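Local structure of dextranase (Pseudarthrobacter oxydans, 6NZS) at residues A[414-419]-A[448-453]; A[441-446]-A[517-522]; A[463-468]-A[492-497]; A[470-475]-A[496-501]. The protein catalyses the endohydrolysis of alpha-1,6-glucosidic linkages in dextran, as a glycoside hydrolase of family 49. One frame throughout, in Å; residues are numbered along the deposited sequence.

Contact 1 (A[414-419]-A[448-453])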
loop_
_atom_site.group_PDB
_atom_site.type_symbol
_atom_site.label_atom_id
_atom_site.label_comp_id
_atom_site.label_asym_id
_atom_site.label_seq_id
_atom_site.Cartn_x
_atom_site.Cartn_y
_atom_site.Cartn_z
ATOM N N ILE A 414 7.945 -2.016 -6.042
ATOM C CA ILE A 414 7.999 -0.947 -7.039
ATOM C C ILE A 414 7.967 -1.566 -8.435
ATOM O O ILE A 414 8.712 -2.509 -8.718
ATOM C CB ILE A 414 9.283 -0.128 -6.844
ATOM C CG1 ILE A 414 9.180 0.725 -5.580
ATOM C CG2 ILE A 414 9.574 0.728 -8.077
ATOM C CD1 ILE A 414 10.527 1.052 -4.940
ATOM N N GLN A 415 7.123 -1.022 -9.324
ATOM C CA GLN A 415 6.937 -1.546 -10.678
ATOM C C GLN A 415 7.051 -0.415 -11.694
ATOM O O GLN A 415 6.403 0.620 -11.535
ATOM C CB GLN A 415 5.531 -2.142 -10.790
ATOM C CG GLN A 415 5.180 -2.705 -12.171
ATOM C CD GLN A 415 6.039 -3.892 -12.521
ATOM O OE1 GLN A 415 6.929 -3.808 -13.363
ATOM N NE2 GLN A 415 5.793 -5.016 -11.847
ATOM N N TRP A 416 7.833 -0.626 -12.761
ATOM C CA TRP A 416 7.791 0.277 -13.910
ATOM C C TRP A 416 7.713 -0.457 -15.243
ATOM O O TRP A 416 7.779 0.190 -16.299
ATOM C CB TRP A 416 8.926 1.319 -13.901
ATOM C CG TRP A 416 10.313 0.802 -14.154
ATOM C CD1 TRP A 416 10.901 0.560 -15.369
ATOM C CD2 TRP A 416 11.303 0.495 -13.162
ATOM N NE1 TRP A 416 12.192 0.121 -15.186
ATOM C CE2 TRP A 416 12.463 0.069 -13.844
ATOM C CE3 TRP A 416 11.326 0.555 -11.763
ATOM C CZ2 TRP A 416 13.632 -0.302 -13.175
ATOM C CZ3 TRP A 416 12.487 0.173 -11.097
ATOM C CH2 TRP A 416 13.620 -0.253 -11.806
ATOM N N GLY A 417 7.541 -1.779 -15.229
ATOM C CA GLY A 417 7.452 -2.564 -16.447
ATOM C C GLY A 417 6.040 -2.794 -16.949
ATOM O O GLY A 417 5.198 -1.886 -16.893
ATOM N N TRP A 418 5.790 -4.015 -17.445
ATOM C CA TRP A 418 4.535 -4.484 -18.051
ATOM C C TRP A 418 4.336 -4.037 -19.499
ATOM O O TRP A 418 3.721 -4.765 -20.283
ATOM C CB TRP A 418 3.286 -4.142 -17.230
ATOM C CG TRP A 418 3.144 -4.838 -15.891
ATOM C CD1 TRP A 418 3.055 -4.234 -14.664
ATOM C CD2 TRP A 418 3.009 -6.252 -15.653
ATOM N NE1 TRP A 418 2.900 -5.184 -13.680
ATOM C CE2 TRP A 418 2.871 -6.427 -14.257
ATOM C CE3 TRP A 418 3.016 -7.385 -16.481
ATOM C CZ2 TRP A 418 2.723 -7.684 -13.671
ATOM C CZ3 TRP A 418 2.864 -8.637 -15.894
ATOM C CH2 TRP A 418 2.730 -8.775 -14.499
ATOM N N THR A 419 4.772 -2.830 -19.845
ATOM C CA THR A 419 4.732 -2.338 -21.220
ATOM C C THR A 419 5.943 -1.443 -21.420
ATOM O O THR A 419 6.516 -0.946 -20.444
ATOM C CB THR A 419 3.462 -1.512 -21.519
ATOM O OG1 THR A 419 3.515 -0.245 -20.843
ATOM C CG2 THR A 419 2.184 -2.223 -21.129
ATOM N N CYS A 448 10.190 -9.107 -6.407
ATOM C CA CYS A 448 11.327 -8.396 -5.818
ATOM C C CYS A 448 10.940 -7.009 -5.326
ATOM O O CYS A 448 9.826 -6.537 -5.572
ATOM C CB CYS A 448 12.534 -8.284 -6.761
ATOM S SG CYS A 448 13.050 -9.817 -7.556
ATOM N N ILE A 449 11.868 -6.343 -4.643
ATOM C CA ILE A 449 11.602 -4.992 -4.156
ATOM C C ILE A 449 11.397 -4.025 -5.322
ATOM O O ILE A 449 10.459 -3.221 -5.321
ATOM C CB ILE A 449 12.720 -4.540 -3.200
ATOM C CG1 ILE A 449 12.866 -5.526 -2.027
ATOM C CG2 ILE A 449 12.448 -3.125 -2.705
ATOM C CD1 ILE A 449 11.631 -5.635 -1.128
ATOM N N LEU A 450 12.273 -4.082 -6.329
ATOM C CA LEU A 450 12.182 -3.236 -7.520
ATOM C C LEU A 450 12.046 -4.104 -8.769
ATOM O O LEU A 450 12.707 -5.140 -8.893
ATOM C CB LEU A 450 13.412 -2.324 -7.637
ATOM C CG LEU A 450 13.633 -1.378 -6.458
ATOM C CD1 LEU A 450 14.834 -1.808 -5.625
ATOM C CD2 LEU A 450 13.794 0.056 -6.961
ATOM N N ASN A 451 11.210 -3.670 -9.717
ATOM C CA ASN A 451 10.848 -4.552 -10.821
ATOM C C ASN A 451 10.435 -3.757 -12.049
ATOM O O ASN A 451 9.699 -2.775 -11.946
ATOM C CB ASN A 451 9.689 -5.444 -10.353
ATOM C CG ASN A 451 9.256 -6.499 -11.363
ATOM O OD1 ASN A 451 8.057 -6.721 -11.518
ATOM N ND2 ASN A 451 10.204 -7.180 -12.009
ATOM N N SER A 452 10.924 -4.203 -13.202
ATOM C CA SER A 452 10.296 -3.963 -14.500
ATOM C C SER A 452 9.852 -5.334 -14.997
ATOM O O SER A 452 10.660 -6.105 -15.526
ATOM C CB SER A 452 11.260 -3.317 -15.486
ATOM O OG SER A 452 10.699 -3.351 -16.803
ATOM N N SER A 453 8.579 -5.651 -14.796
ATOM C CA SER A 453 8.060 -6.929 -15.258
ATOM C C SER A 453 8.090 -6.997 -16.783
ATOM O O SER A 453 8.047 -5.972 -17.479
ATOM C CB SER A 453 6.624 -7.126 -14.773
ATOM O OG SER A 453 6.118 -8.395 -15.178
#

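Contact 2 (A[441-446]-A[517-522])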
loop_
_atom_site.group_PDB
_atom_site.type_symbol
_atom_site.label_atom_id
_atom_site.label_comp_id
_atom_site.label_asym_id
_atom_site.label_seq_id
_atom_site.Cartn_x
_atom_site.Cartn_y
_atom_site.Cartn_z
ATOM N N LYS A 441 8.994 -19.945 -5.351
ATOM C CA LYS A 441 10.090 -20.876 -5.579
ATOM C C LYS A 441 10.663 -20.708 -6.981
ATOM O O LYS A 441 11.887 -20.744 -7.171
ATOM C CB LYS A 441 9.550 -22.294 -5.374
ATOM C CG LYS A 441 10.441 -23.455 -5.784
ATOM C CD LYS A 441 9.662 -24.751 -5.556
ATOM C CE LYS A 441 10.290 -25.953 -6.242
ATOM N NZ LYS A 441 9.511 -27.201 -5.988
ATOM N N ASP A 442 9.800 -20.520 -7.975
ATOM C CA ASP A 442 10.282 -20.294 -9.327
ATOM C C ASP A 442 10.665 -18.827 -9.490
ATOM O O ASP A 442 10.300 -17.972 -8.676
ATOM C CB ASP A 442 9.250 -20.734 -10.380
ATOM C CG ASP A 442 7.884 -20.071 -10.213
ATOM O OD1 ASP A 442 7.477 -19.769 -9.083
ATOM O OD2 ASP A 442 7.191 -19.859 -11.242
ATOM N N VAL A 443 11.417 -18.538 -10.553
ATOM C CA VAL A 443 11.913 -17.182 -10.808
ATOM C C VAL A 443 10.841 -16.452 -11.616
ATOM O O VAL A 443 10.799 -16.525 -12.845
ATOM C CB VAL A 443 13.278 -17.193 -11.497
ATOM C CG1 VAL A 443 13.735 -15.775 -11.831
ATOM C CG2 VAL A 443 14.321 -17.907 -10.623
ATOM N N LYS A 444 9.966 -15.731 -10.920
ATOM C CA LYS A 444 8.883 -14.993 -11.561
ATOM C C LYS A 444 9.370 -13.652 -12.098
ATOM O O LYS A 444 10.331 -13.065 -11.598
ATOM C CB LYS A 444 7.746 -14.741 -10.570
ATOM C CG LYS A 444 7.135 -15.994 -9.994
ATOM C CD LYS A 444 5.818 -16.294 -10.631
ATOM C CE LYS A 444 5.125 -17.448 -9.948
ATOM N NZ LYS A 444 4.656 -18.413 -10.976
ATOM N N TYR A 445 8.685 -13.166 -13.131
ATOM C CA TYR A 445 9.085 -11.911 -13.764
ATOM C C TYR A 445 8.622 -10.680 -12.998
ATOM O O TYR A 445 9.198 -9.601 -13.191
ATOM C CB TYR A 445 8.527 -11.800 -15.190
ATOM C CG TYR A 445 8.941 -12.899 -16.142
ATOM C CD1 TYR A 445 10.121 -12.807 -16.870
ATOM C CD2 TYR A 445 8.134 -14.014 -16.329
ATOM C CE1 TYR A 445 10.492 -13.814 -17.762
ATOM C CE2 TYR A 445 8.497 -15.027 -17.208
ATOM C CZ TYR A 445 9.675 -14.919 -17.917
ATOM O OH TYR A 445 10.030 -15.923 -18.798
ATOM N N ASN A 446 7.600 -10.805 -12.155
ATOM C CA ASN A 446 6.970 -9.664 -11.488
ATOM C C ASN A 446 7.068 -9.830 -9.974
ATOM O O ASN A 446 6.068 -10.068 -9.295
ATOM C CB ASN A 446 5.502 -9.470 -11.950
ATOM C CG ASN A 446 4.604 -10.653 -11.604
ATOM O OD1 ASN A 446 5.007 -11.812 -11.717
ATOM N ND2 ASN A 446 3.380 -10.358 -11.177
ATOM N N SER A 517 16.424 -18.857 -6.432
ATOM C CA SER A 517 15.126 -18.195 -6.411
ATOM C C SER A 517 15.227 -16.752 -5.957
ATOM O O SER A 517 14.233 -16.022 -6.032
ATOM C CB SER A 517 14.169 -18.918 -5.455
ATOM O OG SER A 517 13.995 -20.277 -5.811
ATOM N N GLN A 518 16.390 -16.345 -5.458
ATOM C CA GLN A 518 16.604 -15.019 -4.901
ATOM C C GLN A 518 17.382 -14.118 -5.843
ATOM O O GLN A 518 17.793 -13.021 -5.443
ATOM C CB GLN A 518 17.339 -15.155 -3.568
ATOM C CG GLN A 518 16.561 -16.008 -2.584
ATOM C CD GLN A 518 17.335 -16.347 -1.336
ATOM O OE1 GLN A 518 18.570 -16.441 -1.346
ATOM N NE2 GLN A 518 16.609 -16.552 -0.238
ATOM N N VAL A 519 17.551 -14.539 -7.097
ATOM C CA VAL A 519 18.434 -13.835 -8.016
ATOM C C VAL A 519 17.844 -12.488 -8.412
ATOM O O VAL A 519 16.623 -12.321 -8.526
ATOM C CB VAL A 519 18.683 -14.722 -9.250
ATOM C CG1 VAL A 519 17.421 -14.852 -10.095
ATOM C CG2 VAL A 519 19.836 -14.175 -10.092
ATOM N N SER A 520 18.724 -11.515 -8.610
ATOM C CA SER A 520 18.369 -10.252 -9.242
ATOM C C SER A 520 18.772 -10.305 -10.713
ATOM O O SER A 520 19.805 -10.887 -11.055
ATOM C CB SER A 520 19.073 -9.093 -8.539
ATOM O OG SER A 520 18.420 -8.784 -7.311
ATOM N N HIS A 521 17.940 -9.706 -11.583
ATOM C CA HIS A 521 18.094 -9.802 -13.033
ATOM C C HIS A 521 18.161 -8.422 -13.676
ATOM O O HIS A 521 17.568 -7.456 -13.194
ATOM C CB HIS A 521 16.903 -10.537 -13.668
ATOM C CG HIS A 521 17.019 -12.030 -13.641
ATOM N ND1 HIS A 521 15.963 -12.862 -13.944
ATOM C CD2 HIS A 521 18.061 -12.839 -13.338
ATOM C CE1 HIS A 521 16.356 -14.121 -13.849
ATOM N NE2 HIS A 521 17.624 -14.133 -13.479
ATOM N N LEU A 522 18.871 -8.359 -14.804
ATOM C CA LEU A 522 18.926 -7.166 -15.650
ATOM C C LEU A 522 19.089 -7.671 -17.077
ATOM O O LEU A 522 20.157 -8.190 -17.428
ATOM C CB LEU A 522 20.103 -6.288 -15.252
ATOM C CG LEU A 522 20.289 -4.992 -16.051
ATOM C CD1 LEU A 522 19.113 -4.029 -15.848
ATOM C CD2 LEU A 522 21.578 -4.325 -15.639
#

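Contact 3 (A[463-468]-A[492-497])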
loop_
_atom_site.group_PDB
_atom_site.type_symbol
_atom_site.label_atom_id
_atom_site.label_comp_id
_atom_site.label_asym_id
_atom_site.label_seq_id
_atom_site.Cartn_x
_atom_site.Cartn_y
_atom_site.Cartn_z
ATOM N N THR A 463 10.332 -10.525 -27.080
ATOM C CA THR A 463 10.215 -9.690 -28.271
ATOM C C THR A 463 9.147 -8.611 -28.129
ATOM O O THR A 463 8.640 -8.107 -29.137
ATOM C CB THR A 463 9.949 -10.550 -29.509
ATOM O OG1 THR A 463 8.739 -11.303 -29.324
ATOM C CG2 THR A 463 11.111 -11.497 -29.745
ATOM N N LYS A 464 8.811 -8.232 -26.897
ATOM C CA LYS A 464 7.741 -7.283 -26.626
ATOM C C LYS A 464 8.251 -5.895 -26.251
ATOM O O LYS A 464 7.459 -5.059 -25.808
ATOM C CB LYS A 464 6.832 -7.819 -25.517
ATOM C CG LYS A 464 6.256 -9.206 -25.784
ATOM C CD LYS A 464 5.201 -9.161 -26.876
ATOM C CE LYS A 464 3.838 -8.776 -26.329
ATOM N NZ LYS A 464 2.811 -8.702 -27.420
ATOM N N ALA A 465 9.544 -5.636 -26.415
ATOM C CA ALA A 465 10.137 -4.350 -26.073
ATOM C C ALA A 465 10.002 -3.363 -27.233
ATOM O O ALA A 465 9.661 -3.728 -28.362
ATOM C CB ALA A 465 11.610 -4.523 -25.705
ATOM N N ASP A 466 10.267 -2.091 -26.936
ATOM C CA ASP A 466 10.259 -1.018 -27.933
ATOM C C ASP A 466 11.494 -0.148 -27.741
ATOM O O ASP A 466 11.529 0.697 -26.827
ATOM C CB ASP A 466 8.988 -0.182 -27.835
ATOM C CG ASP A 466 8.833 0.798 -28.994
ATOM O OD1 ASP A 466 9.793 0.968 -29.772
ATOM O OD2 ASP A 466 7.744 1.404 -29.106
ATOM N N PRO A 467 12.517 -0.306 -28.585
ATOM C CA PRO A 467 13.721 0.532 -28.461
ATOM C C PRO A 467 13.474 2.012 -28.702
ATOM O O PRO A 467 14.370 2.819 -28.422
ATOM C CB PRO A 467 14.669 -0.045 -29.523
ATOM C CG PRO A 467 14.129 -1.408 -29.830
ATOM C CD PRO A 467 12.645 -1.309 -29.653
ATOM N N ASN A 468 12.305 2.391 -29.203
ATOM C CA ASN A 468 11.972 3.792 -29.416
ATOM C C ASN A 468 11.277 4.422 -28.219
ATOM O O ASN A 468 10.717 5.512 -28.349
ATOM C CB ASN A 468 11.138 3.958 -30.689
ATOM C CG ASN A 468 11.875 3.489 -31.926
ATOM O OD1 ASN A 468 13.084 3.683 -32.050
ATOM N ND2 ASN A 468 11.152 2.865 -32.847
ATOM N N TYR A 492 13.356 -6.555 -16.492
ATOM C CA TYR A 492 13.198 -7.040 -17.863
ATOM C C TYR A 492 12.887 -5.799 -18.689
ATOM O O TYR A 492 11.751 -5.321 -18.705
ATOM C CB TYR A 492 12.122 -8.123 -17.932
ATOM C CG TYR A 492 12.425 -9.202 -16.918
ATOM C CD1 TYR A 492 13.408 -10.155 -17.158
ATOM C CD2 TYR A 492 11.787 -9.212 -15.684
ATOM C CE1 TYR A 492 13.723 -11.114 -16.200
ATOM C CE2 TYR A 492 12.086 -10.150 -14.734
ATOM C CZ TYR A 492 13.045 -11.104 -14.997
ATOM O OH TYR A 492 13.352 -12.038 -14.031
ATOM N N ALA A 493 13.922 -5.241 -19.319
ATOM C CA ALA A 493 13.810 -3.915 -19.921
ATOM C C ALA A 493 12.987 -3.974 -21.198
ATOM O O ALA A 493 13.380 -4.626 -22.171
ATOM C CB ALA A 493 15.194 -3.343 -20.210
ATOM N N LEU A 494 11.850 -3.285 -21.190
ATOM C CA LEU A 494 10.984 -3.172 -22.353
ATOM C C LEU A 494 11.196 -1.864 -23.095
ATOM O O LEU A 494 10.549 -1.633 -24.123
ATOM C CB LEU A 494 9.517 -3.319 -21.942
ATOM C CG LEU A 494 9.155 -4.643 -21.257
ATOM C CD1 LEU A 494 7.725 -4.595 -20.736
ATOM C CD2 LEU A 494 9.349 -5.812 -22.217
ATOM N N SER A 495 12.098 -1.021 -22.597
ATOM C CA SER A 495 12.432 0.271 -23.170
ATOM C C SER A 495 13.920 0.492 -22.954
ATOM O O SER A 495 14.535 -0.152 -22.098
ATOM C CB SER A 495 11.667 1.400 -22.455
ATOM O OG SER A 495 10.261 1.199 -22.476
ATOM N N ASP A 496 14.512 1.385 -23.750
ATOM C CA ASP A 496 15.827 1.900 -23.392
ATOM C C ASP A 496 15.770 2.395 -21.953
ATOM O O ASP A 496 14.793 3.028 -21.543
ATOM C CB ASP A 496 16.224 3.059 -24.308
ATOM C CG ASP A 496 16.653 2.601 -25.695
ATOM O OD1 ASP A 496 16.651 1.386 -25.993
ATOM O OD2 ASP A 496 16.980 3.489 -26.513
ATOM N N THR A 497 16.807 2.083 -21.177
ATOM C CA THR A 497 16.794 2.317 -19.737
ATOM C C THR A 497 18.087 3.009 -19.337
ATOM O O THR A 497 19.176 2.473 -19.568
ATOM C CB THR A 497 16.643 0.986 -18.998
ATOM O OG1 THR A 497 15.400 0.380 -19.367
ATOM C CG2 THR A 497 16.652 1.211 -17.493
#

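Contact 4 (A[470-475]-A[496-501])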
loop_
_atom_site.group_PDB
_atom_site.type_symbol
_atom_site.label_atom_id
_atom_site.label_comp_id
_atom_site.label_asym_id
_atom_site.label_seq_id
_atom_site.Cartn_x
_atom_site.Cartn_y
_atom_site.Cartn_z
ATOM N N THR A 470 11.918 5.237 -23.835
ATOM C CA THR A 470 13.002 5.399 -22.873
ATOM C C THR A 470 12.451 5.621 -21.472
ATOM O O THR A 470 11.606 6.498 -21.263
ATOM C CB THR A 470 13.907 6.575 -23.256
ATOM O OG1 THR A 470 14.394 6.377 -24.587
ATOM C CG2 THR A 470 15.092 6.654 -22.321
ATOM N N VAL A 471 12.946 4.829 -20.523
ATOM C CA VAL A 471 12.737 5.031 -19.093
ATOM C C VAL A 471 14.060 5.537 -18.529
ATOM O O VAL A 471 15.079 4.838 -18.610
ATOM C CB VAL A 471 12.311 3.717 -18.418
ATOM C CG1 VAL A 471 12.309 3.860 -16.900
ATOM C CG2 VAL A 471 10.949 3.286 -18.939
ATOM N N LYS A 472 14.063 6.747 -17.966
ATOM C CA LYS A 472 15.333 7.326 -17.547
ATOM C C LYS A 472 15.181 8.226 -16.328
ATOM O O LYS A 472 14.102 8.745 -16.029
ATOM C CB LYS A 472 16.005 8.093 -18.696
ATOM C CG LYS A 472 15.205 9.286 -19.180
ATOM C CD LYS A 472 15.921 9.977 -20.331
ATOM C CE LYS A 472 15.168 11.220 -20.759
ATOM N NZ LYS A 472 15.785 11.816 -21.975
ATOM N N ASN A 473 16.305 8.415 -15.631
ATOM C CA ASN A 473 16.411 9.408 -14.567
ATOM C C ASN A 473 15.412 9.129 -13.447
ATOM O O ASN A 473 14.602 9.975 -13.072
ATOM C CB ASN A 473 16.271 10.827 -15.122
ATOM C CG ASN A 473 17.371 11.172 -16.102
ATOM O OD1 ASN A 473 18.532 10.811 -15.900
ATOM N ND2 ASN A 473 17.010 11.861 -17.180
ATOM N N MET A 474 15.480 7.914 -12.914
ATOM C CA MET A 474 14.656 7.499 -11.787
ATOM C C MET A 474 15.591 7.219 -10.628
ATOM O O MET A 474 16.532 6.427 -10.764
ATOM C CB MET A 474 13.843 6.253 -12.131
ATOM C CG MET A 474 13.030 6.394 -13.399
ATOM S SD MET A 474 11.552 5.369 -13.371
ATOM C CE MET A 474 12.283 3.750 -13.267
ATOM N N ARG A 475 15.345 7.878 -9.503
ATOM C CA ARG A 475 16.176 7.753 -8.315
ATOM C C ARG A 475 15.333 7.255 -7.151
ATOM O O ARG A 475 14.280 7.825 -6.844
ATOM C CB ARG A 475 16.820 9.095 -7.950
ATOM C CG ARG A 475 17.758 9.027 -6.748
ATOM C CD ARG A 475 18.541 10.328 -6.602
ATOM N NE ARG A 475 19.512 10.284 -5.511
ATOM C CZ ARG A 475 20.815 10.070 -5.671
ATOM N NH1 ARG A 475 21.315 9.878 -6.886
ATOM N NH2 ARG A 475 21.624 10.052 -4.613
ATOM N N ASP A 496 14.512 1.385 -23.750
ATOM C CA ASP A 496 15.827 1.900 -23.392
ATOM C C ASP A 496 15.770 2.395 -21.953
ATOM O O ASP A 496 14.793 3.028 -21.543
ATOM C CB ASP A 496 16.224 3.059 -24.308
ATOM C CG ASP A 496 16.653 2.601 -25.695
ATOM O OD1 ASP A 496 16.651 1.386 -25.993
ATOM O OD2 ASP A 496 16.980 3.489 -26.513
ATOM N N THR A 497 16.807 2.083 -21.177
ATOM C CA THR A 497 16.794 2.317 -19.737
ATOM C C THR A 497 18.087 3.009 -19.337
ATOM O O THR A 497 19.176 2.473 -19.568
ATOM C CB THR A 497 16.643 0.986 -18.998
ATOM O OG1 THR A 497 15.400 0.380 -19.367
ATOM C CG2 THR A 497 16.652 1.211 -17.493
ATOM N N GLU A 498 17.974 4.206 -18.749
ATOM C CA GLU A 498 19.144 5.030 -18.479
ATOM C C GLU A 498 19.065 5.698 -17.114
ATOM O O GLU A 498 17.999 6.157 -16.691
ATOM C CB GLU A 498 19.312 6.117 -19.551
ATOM C CG GLU A 498 19.572 5.560 -20.933
ATOM C CD GLU A 498 19.266 6.553 -22.030
ATOM O OE1 GLU A 498 19.240 7.766 -21.745
ATOM O OE2 GLU A 498 19.049 6.108 -23.177
ATOM N N ASN A 499 20.212 5.763 -16.445
ATOM C CA ASN A 499 20.390 6.519 -15.207
ATOM C C ASN A 499 19.314 6.201 -14.166
ATOM O O ASN A 499 18.557 7.063 -13.714
ATOM C CB ASN A 499 20.512 8.026 -15.463
ATOM C CG ASN A 499 21.126 8.752 -14.293
ATOM O OD1 ASN A 499 21.983 8.211 -13.601
ATOM N ND2 ASN A 499 20.680 9.982 -14.049
ATOM N N ILE A 500 19.280 4.935 -13.776
ATOM C CA ILE A 500 18.438 4.466 -12.684
ATOM C C ILE A 500 19.338 4.338 -11.466
ATOM O O ILE A 500 20.387 3.690 -11.533
ATOM C CB ILE A 500 17.805 3.111 -13.037
ATOM C CG1 ILE A 500 17.168 3.142 -14.436
ATOM C CG2 ILE A 500 16.830 2.673 -11.932
ATOM C CD1 ILE A 500 16.076 4.182 -14.620
ATOM N N HIS A 501 18.954 4.964 -10.361
ATOM C CA HIS A 501 19.797 4.996 -9.176
ATOM C C HIS A 501 19.015 4.422 -8.006
ATOM O O HIS A 501 17.901 4.874 -7.725
ATOM C CB HIS A 501 20.242 6.429 -8.874
ATOM C CG HIS A 501 21.466 6.515 -8.019
ATOM N ND1 HIS A 501 22.702 6.874 -8.515
ATOM C CD2 HIS A 501 21.641 6.288 -6.695
ATOM C CE1 HIS A 501 23.584 6.865 -7.529
ATOM N NE2 HIS A 501 22.965 6.515 -6.413
HETATM O O HOH W 1 17.220 6.153 -25.155
HETATM O O HOH W 2 17.848 9.535 -23.607
#

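Contact 1 (A[414-419]-A[448-453])
Two indole rings of segment 414-419 rest on the two serines of segment 448-453. Ser453 CB sits over one face of Trp418, 3.8 Å from the centroid of its six-membered ring and only 10° off the normal. Ser453 OG lies over the same face, toward the rim. Trp416 receives Ser452 CB over a face of its five-membered ring, in a second CH-pi contact. Asn451 O lies over the same face of the indole, above the CD2-CE3 side. Leu450 CD2 meets the edge of this indole, 4.3 Å from Trp416 CZ3. With chi1 at 70°, Trp416 folds its indole back over Asn451 O and Ser452 CB. Between the two indoles, which lie on different sides, the short strands run parallel. Ile414 N bonds to Ile449 O at 2.9 Å, and Trp416 N to Asn451 O at 3.0 Å. Gln415 and Asn451 lie side by side on neighbouring strands of the parallel beta-helix, with amide planes 70° apart. Gln415 NE2 donates to Asn451 OD1 at 2.9 Å, tilted from both amide planes, and also to Asp389. Gln415 OE1 takes two backbone N-H groups in its carbonyl plane: Ser453 N at 2.9 Å, almost straight, and Gly417 N at 2.8 Å. A leucine in place of Gln415 would probably leave both N-H groups and Asn451 OD1 without these mates. Asn451 ND2 turns to the backbone of Arg490 and Tyr445. The implication is a pair of buried amides satisfied by one mutual bond, by Asp389 and by backbone groups.

Contact 2 (A[441-446]-A[517-522])
Ser517 OG donates to the backbone oxygen Lys441 O at 2.6 Å, a short bond and the closest approach between segments 441-446 and 517-522. The first torsion of Ser517 (chi1 -58°) turns OG beside its own backbone N and toward Lys441. The donor is tilted 17° from the carbonyl plane. Replacing Ser517 by alanine removes the hydroxyl and would probably leave Lys441 O without this donor. The other firm part is apolar. Val443 CG1 reaches His521 CE1 at 3.7 Å and Val519 CG1 at 4.2 Å, and the two valines cross at about a right angle. The imidazole is held by His521 ND1, which is hydrogen-bonded to Tyr492 OH. The outer side is looser. Val443 is exposed despite pointing at segment 517-522, and its CG2 comes no nearer than 4.3 Å to Ser517 CA. Asp442 and Lys444 take no part across the contact and pair with each other: Lys444 NZ is met at 2.9 Å on the syn lone pair of Asp442 OD2. Lys441 NZ bonds to the backbone of Met161 and Gly163, and Asp442 to Ser165. Arg490 of strand 489-493 binds backbone oxygens of Lys444, Ser517 and Val519, and so bonds to both segments. The loop between strands 423-435 and 450-452 is thereby laid against the chain that leads into strand 521-524, the outermost strand of its parallel sheet.

Contact 3 (A[463-468]-A[492-497])
Asp466 N donates to Leu494 O at 2.9 Å with an N-H...O angle of 168°, and this backbone bond ties segment 463-468 to segment 492-497. The donor is tilted from the carbonyl plane. Ala465 CB lies close by, 3.5 Å from the same Leu494 O. Leu494 CD2 covers the Lys464-Ala465 peptide, 4.1 Å from Lys464 O and 4.4 Å from Ala465 CB. Leu494 CG stands anti to its carbonyl carbon (chi1 -59°), which brings the branched end there. Past this point segment 463-468 turns a corner at Pro467 and Asn468. An Asx turn helps shape it, with Asn468 N bonded to Asp466 OD1 at 2.9 Å from above the carboxylate plane. Asp496 approaches the corner with its carboxylate, and its OD2 is 3.3 Å from Pro467 O. Both are acceptors, so this is proximity without a bond. Asp496 OD1 is instead held by Thr534 N. Ser495 OG bonds to Thr469 OG1 and to Arg421 N. The contact joins the corner at 467-468 to the turn at Leu494 between two strands of the next coil. Its chemistry is mostly backbone polarity: one nearly straight bond holds the chain just before the corner, and the carboxylates serve turns and loop N-H groups rather than pairing across.

Contact 4 (A[470-475]-A[496-501])
The guanidinium of Arg475 lies flat on the ring of His501, with centres 4.2 Å apart and planes 26° from parallel. Arg475 NH1 stands over the centre of the imidazole. Two residues back along both strands, Asn499 ND2 donates to Asn473 OD1 at 3.0 Å, in the planes of both groups, although the amides are turned 82° to each other. On the buried face Ile500 CD1 reaches Met474 CB at 3.9 Å. Two waters work on the outer face. One accepts from Thr470 OG1 and donates to Asp496 OD2 and Glu498 OE2; the other donates to Glu498 OE1 and has a weak bond from Lys472 NZ. Under these groups the strands run parallel, 4° apart. Val471 N to Asp496 O (2.8 Å), Glu498 N to Val471 O (3.0 Å) and His501 N to Met474 O (2.9 Å) keep them in step. Further out, Glu477 pairs with Arg475 NE, Glu548 takes His501 NE2, and Asp424 takes Asn473 ND2. Arg475 extends fully from CG to NE, which carries the guanidinium over the ring. Side chains of neighbouring coils thus line up in register. The acids around the Arg-His stack would probably favour its positive charge, while the waters probably ease the two nearby carboxylates, Asp496 and Glu498.

The four contacts lie in the late coils of the beta-helix. Contact 1 joins strands 414-415 and 450-452 of a parallel sheet that contacts 2 and 3 also reach. Contact 4 pairs strands 469-482 and 495-507 on another face and shares Asp496 and Thr497 with contact 3. The centre of contact 1 lies about 12 Å from that of contact 2 and about 13 Å from those of contacts 3 and 4; the centres of contacts 2 and 4 are about 21 Å apart. Along the chain, the segments of contacts 1 and 2 alternate, and contact 2 spans contacts 3 and 4. Together they tie successive coils to each other, and Trp416 packs on Met474 between the sheets.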